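Local coordinates for protein homoserine O-acetyltransferase (PDB 3I1I) that probably transfers an acetyl group from acetyl-CoA to the hydroxyl of L-homoserine, an early step of methionine biosynthesis, at residues 228-240 and 346-358. Residues are numbered along the deposited sequence; the frame is centred on the assembly and turned at random.
Sequences FMNAFDEHFYETT and ESINGHMAGVFDI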
ATOM      1  N   PHE A 228      -8.385  -5.582   1.756  1.00 23.99           N
ATOM      2  CA  PHE A 228      -9.757  -5.514   1.252  1.00 23.32           C
ATOM      3  C   PHE A 228      -9.806  -5.436  -0.279  1.00 22.43           C
ATOM      4  O   PHE A 228     -10.612  -6.085  -0.919  1.00 21.45           O
ATOM      5  CB  PHE A 228     -10.459  -4.274   1.862  1.00 23.78           C
ATOM      6  CG  PHE A 228     -11.855  -4.099   1.387  1.00 23.50           C
ATOM      7  CD1 PHE A 228     -12.883  -4.844   1.965  1.00 25.71           C
ATOM      8  CD2 PHE A 228     -12.142  -3.259   0.338  1.00 23.41           C
ATOM      9  CE1 PHE A 228     -14.205  -4.738   1.498  1.00 26.64           C
ATOM     10  CE2 PHE A 228     -13.484  -3.120  -0.150  1.00 25.88           C
ATOM     11  CZ  PHE A 228     -14.512  -3.859   0.442  1.00 25.75           C
HETATM   12  N   MSE A 229      -8.938  -4.618  -0.857  1.00 21.53           N
HETATM   13  CA  MSE A 229      -8.905  -4.492  -2.306  1.00 22.13           C
HETATM   14  C   MSE A 229      -8.362  -5.723  -3.051  1.00 22.17           C
HETATM   15  O   MSE A 229      -8.410  -5.730  -4.257  1.00 22.16           O
HETATM   16  CB  MSE A 229      -8.117  -3.265  -2.771  1.00 21.44           C
HETATM   17  CG  MSE A 229      -8.665  -1.941  -2.293  1.00 21.93           C
HETATM   18 SE   MSE A 229     -10.529  -1.685  -2.729  0.65 22.38          SE
HETATM   19  CE  MSE A 229     -10.436  -1.875  -4.711  1.00 17.21           C
ATOM     20  N   ASN A 230      -7.902  -6.764  -2.368  1.00 22.24           N
ATOM     21  CA  ASN A 230      -7.614  -8.033  -3.056  1.00 22.96           C
ATOM     22  C   ASN A 230      -8.510  -9.192  -2.644  1.00 21.75           C
ATOM     23  O   ASN A 230      -8.338 -10.341  -3.122  1.00 21.65           O
ATOM     24  CB  ASN A 230      -6.135  -8.394  -2.872  1.00 23.88           C
ATOM     25  CG  ASN A 230      -5.225  -7.484  -3.680  1.00 28.45           C
ATOM     26  OD1 ASN A 230      -5.192  -7.568  -4.948  1.00 31.96           O
ATOM     27  ND2 ASN A 230      -4.549  -6.530  -2.970  1.00 28.54           N
ATOM     28  N   ALA A 231      -9.479  -8.884  -1.791  1.00 20.62           N
ATOM     29  CA  ALA A 231     -10.334  -9.918  -1.201  1.00 20.51           C
ATOM     30  C   ALA A 231     -11.407 -10.417  -2.153  1.00 19.56           C
ATOM     31  O   ALA A 231     -11.929 -11.487  -1.931  1.00 19.56           O
ATOM     32  CB  ALA A 231     -10.945  -9.444   0.129  1.00 19.38           C
ATOM     33  N   PHE A 232     -11.695  -9.689  -3.230  1.00 19.44           N
ATOM     34  CA  PHE A 232     -12.807 -10.049  -4.144  1.00 19.76           C
ATOM     35  C   PHE A 232     -12.271 -10.103  -5.590  1.00 20.40           C
ATOM     36  O   PHE A 232     -11.100  -9.825  -5.808  1.00 21.62           O
ATOM     37  CB  PHE A 232     -13.950  -9.039  -4.046  1.00 19.64           C
ATOM     38  CG  PHE A 232     -14.570  -8.898  -2.658  1.00 19.61           C
ATOM     39  CD1 PHE A 232     -15.702  -9.614  -2.309  1.00 20.81           C
ATOM     40  CD2 PHE A 232     -14.038  -8.023  -1.732  1.00 22.27           C
ATOM     41  CE1 PHE A 232     -16.287  -9.495  -1.014  1.00 23.65           C
ATOM     42  CE2 PHE A 232     -14.594  -7.882  -0.438  1.00 25.34           C
ATOM     43  CZ  PHE A 232     -15.727  -8.630  -0.074  1.00 24.21           C
ATOM     44  N   ASP A 233     -13.095 -10.473  -6.558  1.00 20.58           N
ATOM     45  CA  ASP A 233     -12.750 -10.342  -7.989  1.00 21.71           C
ATOM     46  C   ASP A 233     -12.747  -8.869  -8.344  1.00 21.91           C
ATOM     47  O   ASP A 233     -13.440  -8.081  -7.712  1.00 21.68           O
ATOM     48  CB  ASP A 233     -13.822 -11.011  -8.849  1.00 22.72           C
ATOM     49  CG  ASP A 233     -13.491 -11.014 -10.337  1.00 25.99           C
ATOM     50  OD1 ASP A 233     -12.684 -11.870 -10.789  1.00 29.80           O
ATOM     51  OD2 ASP A 233     -14.071 -10.178 -11.074  1.00 27.53           O
ATOM     52  N   GLU A 234     -11.975  -8.479  -9.367  1.00 21.90           N
ATOM     53  CA  GLU A 234     -11.939  -7.079  -9.752  1.00 21.60           C
ATOM     54  C   GLU A 234     -13.328  -6.510 -10.109  1.00 21.30           C
ATOM     55  O   GLU A 234     -13.656  -5.361  -9.794  1.00 20.92           O
ATOM     56  CB  GLU A 234     -10.938  -6.847 -10.882  1.00 22.11           C
ATOM     57  CG  GLU A 234     -11.273  -7.457 -12.214  1.00 22.54           C
ATOM     58  CD  GLU A 234     -12.239  -6.626 -13.029  1.00 24.93           C
ATOM     59  OE1 GLU A 234     -12.643  -7.142 -14.086  1.00 27.66           O
ATOM     60  OE2 GLU A 234     -12.600  -5.493 -12.621  1.00 23.57           O
ATOM     61  N   HIS A 235     -14.133  -7.319 -10.749  1.00 20.61           N
ATOM     62  CA  HIS A 235     -15.415  -6.868 -11.167  1.00 21.95           C
ATOM     63  C   HIS A 235     -16.364  -6.599  -9.992  1.00 21.41           C
ATOM     64  O   HIS A 235     -17.285  -5.792 -10.099  1.00 21.49           O
ATOM     65  CB  HIS A 235     -16.039  -7.857 -12.134  1.00 22.31           C
ATOM     66  CG  HIS A 235     -17.130  -7.249 -12.947  1.00 25.79           C
ATOM     67  ND1 HIS A 235     -18.415  -7.745 -12.967  1.00 27.65           N
ATOM     68  CD2 HIS A 235     -17.135  -6.146 -13.731  1.00 27.79           C
ATOM     69  CE1 HIS A 235     -19.156  -6.987 -13.755  1.00 28.36           C
ATOM     70  NE2 HIS A 235     -18.401  -6.015 -14.236  1.00 28.02           N
ATOM     71  N   PHE A 236     -16.129  -7.260  -8.872  1.00 21.12           N
ATOM     72  CA  PHE A 236     -16.882  -6.958  -7.678  1.00 20.74           C
ATOM     73  C   PHE A 236     -16.756  -5.487  -7.328  1.00 20.90           C
ATOM     74  O   PHE A 236     -17.763  -4.876  -6.999  1.00 20.98           O
ATOM     75  CB  PHE A 236     -16.443  -7.812  -6.490  1.00 20.40           C
ATOM     76  CG  PHE A 236     -17.128  -7.451  -5.199  1.00 18.94           C
ATOM     77  CD1 PHE A 236     -18.337  -8.017  -4.864  1.00 17.49           C
ATOM     78  CD2 PHE A 236     -16.557  -6.519  -4.339  1.00 17.36           C
ATOM     79  CE1 PHE A 236     -18.981  -7.688  -3.654  1.00 19.71           C
ATOM     80  CE2 PHE A 236     -17.176  -6.169  -3.148  1.00 20.67           C
ATOM     81  CZ  PHE A 236     -18.400  -6.766  -2.781  1.00 18.24           C
ATOM     82  N   TYR A 237     -15.549  -4.923  -7.370  1.00 21.08           N
ATOM     83  CA  TYR A 237     -15.374  -3.509  -6.955  1.00 21.78           C
ATOM     84  C   TYR A 237     -15.981  -2.537  -7.988  1.00 22.65           C
ATOM     85  O   TYR A 237     -16.477  -1.461  -7.632  1.00 22.75           O
ATOM     86  CB  TYR A 237     -13.898  -3.168  -6.741  1.00 21.15           C
ATOM     87  CG  TYR A 237     -13.173  -4.133  -5.822  1.00 21.82           C
ATOM     88  CD1 TYR A 237     -13.203  -3.966  -4.451  1.00 22.65           C
ATOM     89  CD2 TYR A 237     -12.462  -5.214  -6.330  1.00 20.70           C
ATOM     90  CE1 TYR A 237     -12.543  -4.840  -3.613  1.00 22.55           C
ATOM     91  CE2 TYR A 237     -11.818  -6.097  -5.508  1.00 21.32           C
ATOM     92  CZ  TYR A 237     -11.861  -5.910  -4.145  1.00 21.76           C
ATOM     93  OH  TYR A 237     -11.210  -6.755  -3.308  1.00 18.67           O
ATOM     94  N   GLU A 238     -15.916  -2.934  -9.256  1.00 23.04           N
ATOM     95  CA  GLU A 238     -16.397  -2.141 -10.362  1.00 24.84           C
ATOM     96  C   GLU A 238     -17.917  -1.952 -10.284  1.00 25.25           C
ATOM     97  O   GLU A 238     -18.410  -0.834 -10.514  1.00 25.73           O
ATOM     98  CB  GLU A 238     -16.009  -2.794 -11.699  1.00 24.75           C
ATOM     99  CG  GLU A 238     -16.017  -1.862 -12.862  1.00 26.90           C
ATOM    100  CD  GLU A 238     -14.877  -0.790 -12.835  1.00 30.71           C
ATOM    101  OE1 GLU A 238     -13.800  -1.020 -12.227  1.00 28.86           O
ATOM    102  OE2 GLU A 238     -15.084   0.310 -13.433  1.00 32.36           O
ATOM    103  N   THR A 239     -18.641  -3.018  -9.937  1.00 24.81           N
ATOM    104  CA  THR A 239     -20.098  -2.935  -9.763  1.00 25.07           C
ATOM    105  C   THR A 239     -20.562  -2.553  -8.361  1.00 24.60           C
ATOM    106  O   THR A 239     -21.620  -1.986  -8.223  1.00 26.15           O
ATOM    107  CB  THR A 239     -20.787  -4.242 -10.160  1.00 24.79           C
ATOM    108  OG1 THR A 239     -20.280  -5.291  -9.317  1.00 27.33           O
ATOM    109  CG2 THR A 239     -20.471  -4.563 -11.644  1.00 24.18           C
ATOM    110  N   THR A 240     -19.801  -2.817  -7.318  1.00 23.85           N
ATOM    111  CA  THR A 240     -20.276  -2.491  -5.963  1.00 23.17           C
ATOM    112  C   THR A 240     -19.986  -1.043  -5.551  1.00 23.42           C
ATOM    113  O   THR A 240     -20.771  -0.450  -4.791  1.00 23.40           O
ATOM    114  CB  THR A 240     -19.677  -3.473  -4.897  1.00 23.47           C
ATOM    115  OG1 THR A 240     -19.976  -4.809  -5.298  1.00 24.62           O
ATOM    116  CG2 THR A 240     -20.234  -3.224  -3.473  1.00 19.11           C
ATOM    117  N   GLU A 346     -15.992 -20.984  -8.304  1.00 24.57           N
ATOM    118  CA  GLU A 346     -15.997 -19.718  -9.047  1.00 25.14           C
ATOM    119  C   GLU A 346     -16.992 -18.752  -8.462  1.00 24.26           C
ATOM    120  O   GLU A 346     -18.108 -19.106  -8.168  1.00 25.12           O
ATOM    121  CB  GLU A 346     -16.358 -19.961 -10.497  1.00 25.59           C
ATOM    122  CG  GLU A 346     -15.489 -21.042 -11.125  1.00 28.69           C
ATOM    123  CD  GLU A 346     -15.260 -20.869 -12.617  1.00 33.92           C
ATOM    124  OE1 GLU A 346     -15.061 -19.720 -13.124  1.00 36.14           O
ATOM    125  OE2 GLU A 346     -15.245 -21.923 -13.285  1.00 40.06           O
ATOM    126  N   SER A 347     -16.586 -17.508  -8.315  1.00 23.82           N
ATOM    127  CA  SER A 347     -17.454 -16.527  -7.742  1.00 23.35           C
ATOM    128  C   SER A 347     -16.896 -15.136  -7.934  1.00 22.61           C
ATOM    129  O   SER A 347     -15.692 -14.932  -7.870  1.00 21.84           O
ATOM    130  CB  SER A 347     -17.624 -16.811  -6.245  1.00 22.73           C
ATOM    131  OG  SER A 347     -18.156 -15.690  -5.608  1.00 23.00           O
ATOM    132  N   ILE A 348     -17.800 -14.185  -8.122  1.00 22.26           N
ATOM    133  CA  ILE A 348     -17.439 -12.790  -8.209  1.00 22.03           C
ATOM    134  C   ILE A 348     -16.849 -12.355  -6.897  1.00 21.85           C
ATOM    135  O   ILE A 348     -16.120 -11.365  -6.843  1.00 22.74           O
ATOM    136  CB  ILE A 348     -18.674 -11.895  -8.574  1.00 23.13           C
ATOM    137  CG1 ILE A 348     -18.198 -10.471  -8.923  1.00 24.78           C
ATOM    138  CG2 ILE A 348     -19.744 -11.903  -7.450  1.00 18.53           C
ATOM    139  CD1 ILE A 348     -19.224  -9.645  -9.602  1.00 25.99           C
ATOM    140  N   ASN A 349     -17.128 -13.098  -5.830  1.00 21.64           N
ATOM    141  CA  ASN A 349     -16.528 -12.806  -4.516  1.00 21.38           C
ATOM    142  C   ASN A 349     -15.062 -13.136  -4.306  1.00 20.81           C
ATOM    143  O   ASN A 349     -14.500 -12.812  -3.247  1.00 20.66           O
ATOM    144  CB  ASN A 349     -17.325 -13.474  -3.424  1.00 21.46           C
ATOM    145  CG  ASN A 349     -18.635 -12.795  -3.186  1.00 23.19           C
ATOM    146  OD1 ASN A 349     -18.724 -11.566  -3.271  1.00 26.78           O
ATOM    147  ND2 ASN A 349     -19.673 -13.575  -2.911  1.00 21.85           N
ATOM    148  N   GLY A 350     -14.430 -13.765  -5.281  1.00 20.78           N
ATOM    149  CA  GLY A 350     -12.991 -14.007  -5.211  1.00 21.39           C
ATOM    150  C   GLY A 350     -12.613 -14.793  -3.961  1.00 22.23           C
ATOM    151  O   GLY A 350     -13.281 -15.793  -3.621  1.00 21.91           O
ATOM    152  N   HIS A 351     -11.578 -14.314  -3.261  1.00 21.74           N
ATOM    153  CA  HIS A 351     -11.106 -14.931  -2.033  1.00 21.64           C
ATOM    154  C   HIS A 351     -12.226 -15.150  -1.014  1.00 22.44           C
ATOM    155  O   HIS A 351     -12.296 -16.204  -0.387  1.00 22.89           O
ATOM    156  CB  HIS A 351     -10.055 -14.028  -1.421  1.00 21.56           C
ATOM    157  CG  HIS A 351      -9.336 -14.620  -0.261  1.00 21.16           C
ATOM    158  ND1 HIS A 351      -8.541 -15.752  -0.361  1.00 18.89           N
ATOM    159  CD2 HIS A 351      -9.290 -14.228   1.034  1.00 18.46           C
ATOM    160  CE1 HIS A 351      -8.031 -16.015   0.832  1.00 17.99           C
ATOM    161  NE2 HIS A 351      -8.473 -15.110   1.692  1.00 16.81           N
HETATM  162  N   MSE A 352     -13.102 -14.158  -0.857  1.00 23.11           N
HETATM  163  CA  MSE A 352     -14.171 -14.192   0.149  1.00 23.02           C
HETATM  164  C   MSE A 352     -15.261 -15.203  -0.172  1.00 23.05           C
HETATM  165  O   MSE A 352     -16.126 -15.457   0.665  1.00 23.67           O
HETATM  166  CB  MSE A 352     -14.815 -12.809   0.285  1.00 24.43           C
HETATM  167  CG  MSE A 352     -13.886 -11.709   0.780  1.00 24.75           C
HETATM  168 SE   MSE A 352     -12.897 -12.289   2.385  0.65 32.38          SE
HETATM  169  CE  MSE A 352     -14.280 -12.538   3.673  1.00 24.03           C
ATOM    170  N   ALA A 353     -15.229 -15.800  -1.360  1.00 22.26           N
ATOM    171  CA  ALA A 353     -16.115 -16.926  -1.647  1.00 22.12           C
ATOM    172  C   ALA A 353     -15.933 -18.046  -0.598  1.00 22.54           C
ATOM    173  O   ALA A 353     -16.857 -18.819  -0.291  1.00 20.42           O
ATOM    174  CB  ALA A 353     -15.880 -17.478  -3.087  1.00 20.30           C
ATOM    175  N   GLY A 354     -14.720 -18.145  -0.069  1.00 23.55           N
ATOM    176  CA  GLY A 354     -14.419 -19.209   0.861  1.00 24.80           C
ATOM    177  C   GLY A 354     -15.144 -19.039   2.174  1.00 25.89           C
ATOM    178  O   GLY A 354     -15.284 -19.996   2.910  1.00 25.85           O
ATOM    179  N   VAL A 355     -15.595 -17.823   2.475  1.00 27.20           N
ATOM    180  CA  VAL A 355     -16.359 -17.571   3.687  1.00 28.98           C
ATOM    181  C   VAL A 355     -17.819 -17.239   3.369  1.00 29.76           C
ATOM    182  O   VAL A 355     -18.685 -17.613   4.101  1.00 31.24           O
ATOM    183  CB  VAL A 355     -15.685 -16.430   4.503  1.00 29.68           C
ATOM    184  CG1 VAL A 355     -16.443 -16.145   5.750  1.00 29.97           C
ATOM    185  CG2 VAL A 355     -14.232 -16.823   4.835  1.00 30.98           C
ATOM    186  N   PHE A 356     -18.084 -16.557   2.261  1.00 30.70           N
ATOM    187  CA  PHE A 356     -19.418 -16.107   1.925  1.00 31.06           C
ATOM    188  C   PHE A 356     -20.184 -17.006   0.964  1.00 31.84           C
ATOM    189  O   PHE A 356     -21.368 -16.786   0.787  1.00 34.11           O
ATOM    190  CB  PHE A 356     -19.360 -14.736   1.243  1.00 31.07           C
ATOM    191  CG  PHE A 356     -18.802 -13.635   2.084  1.00 30.29           C
ATOM    192  CD1 PHE A 356     -18.793 -13.693   3.465  1.00 30.93           C
ATOM    193  CD2 PHE A 356     -18.364 -12.478   1.471  1.00 30.53           C
ATOM    194  CE1 PHE A 356     -18.302 -12.632   4.210  1.00 30.06           C
ATOM    195  CE2 PHE A 356     -17.882 -11.423   2.198  1.00 29.96           C
ATOM    196  CZ  PHE A 356     -17.846 -11.496   3.577  1.00 29.55           C
ATOM    197  N   ASP A 357     -19.552 -17.956   0.282  1.00 30.93           N
ATOM    198  CA  ASP A 357     -20.291 -18.808  -0.678  1.00 29.92           C
ATOM    199  C   ASP A 357     -20.170 -20.302  -0.376  1.00 28.40           C
ATOM    200  O   ASP A 357     -19.887 -21.133  -1.231  1.00 27.87           O
ATOM    201  CB  ASP A 357     -19.851 -18.478  -2.092  1.00 30.40           C
ATOM    202  CG  ASP A 357     -20.188 -17.062  -2.458  1.00 33.27           C
ATOM    203  OD1 ASP A 357     -21.391 -16.828  -2.706  1.00 38.47           O
ATOM    204  OD2 ASP A 357     -19.283 -16.192  -2.479  1.00 33.37           O
ATOM    205  N   ILE A 358     -20.396 -20.591   0.886  1.00 27.17           N
ATOM    206  CA  ILE A 358     -20.538 -21.916   1.442  1.00 26.93           C
ATOM    207  C   ILE A 358     -21.355 -22.821   0.554  1.00 25.80           C
ATOM    208  O   ILE A 358     -20.999 -23.962   0.364  1.00 26.03           O
ATOM    209  CB  ILE A 358     -21.191 -21.767   2.879  1.00 27.83           C
ATOM    210  CG1 ILE A 358     -20.075 -21.717   3.887  1.00 28.50           C
ATOM    211  CG2 ILE A 358     -22.245 -22.850   3.224  1.00 26.81           C
ATOM    212  CD1 ILE A 358     -19.046 -20.689   3.584  1.00 30.47           C
TER
HETATM  213  O   HOH W   1      -9.832 -12.027  -4.607  1.00 15.33           O
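A231 and F232 run alongside G350 and H351, bringing a loop of the helical region inserted into this alpha/beta hydrolase fold against the turn that leads into H351, the probable catalytic histidine. H351 bonds D318 through ND1 and S155 through NE2, consistent with a Ser-His-Asp triad whose serine sits on the nucleophile elbow.

Two backbone hydrogen bonds join the segments. M352 N donates a hydrogen bond to A231 O at 3.1 Å, approaching nearly in line with the carbonyl, while D233 N reaches I348 O at 3.2 Å from above the carbonyl plane. Beside them a water donates to N230 O and, weakly, to F232 O, and accepts from H351 N, so it ties the loop to the backbone of the histidine. F232 CA adds a C-H...O contact to N349 O.

The apolar part centres on the F232 ring. M352 CG lies over one face in a CH-pi contact, 3.9 Å from the ring centroid, and the F236 ring backs the opposite face. With CG anti to the carbonyl carbon (chi1 -63°), M352 also sets this atom 3.8 Å from A231 CB. F232 CE1 comes up to the edge of the F356 ring. On helix 234-240, I348 CG1 packs on F236 CB at 4.0 Å, and I348 CD1 lies 3.9 Å from H235 ND1.

Side-chain polar bonds brace both partners. D233 caps helix 234-240 by accepting from H235 N, and its carboxylate lies close to a bound phosphate, probably from the crystallisation liquor. S347 OG closes an ST turn with N349 N. N349 points OD1 at the edge of the F232 ring, and the other end of its amide is gripped: ND2 donates almost straight, at 170°, to the syn lone pair of D357 OD2, 2.7 Å away.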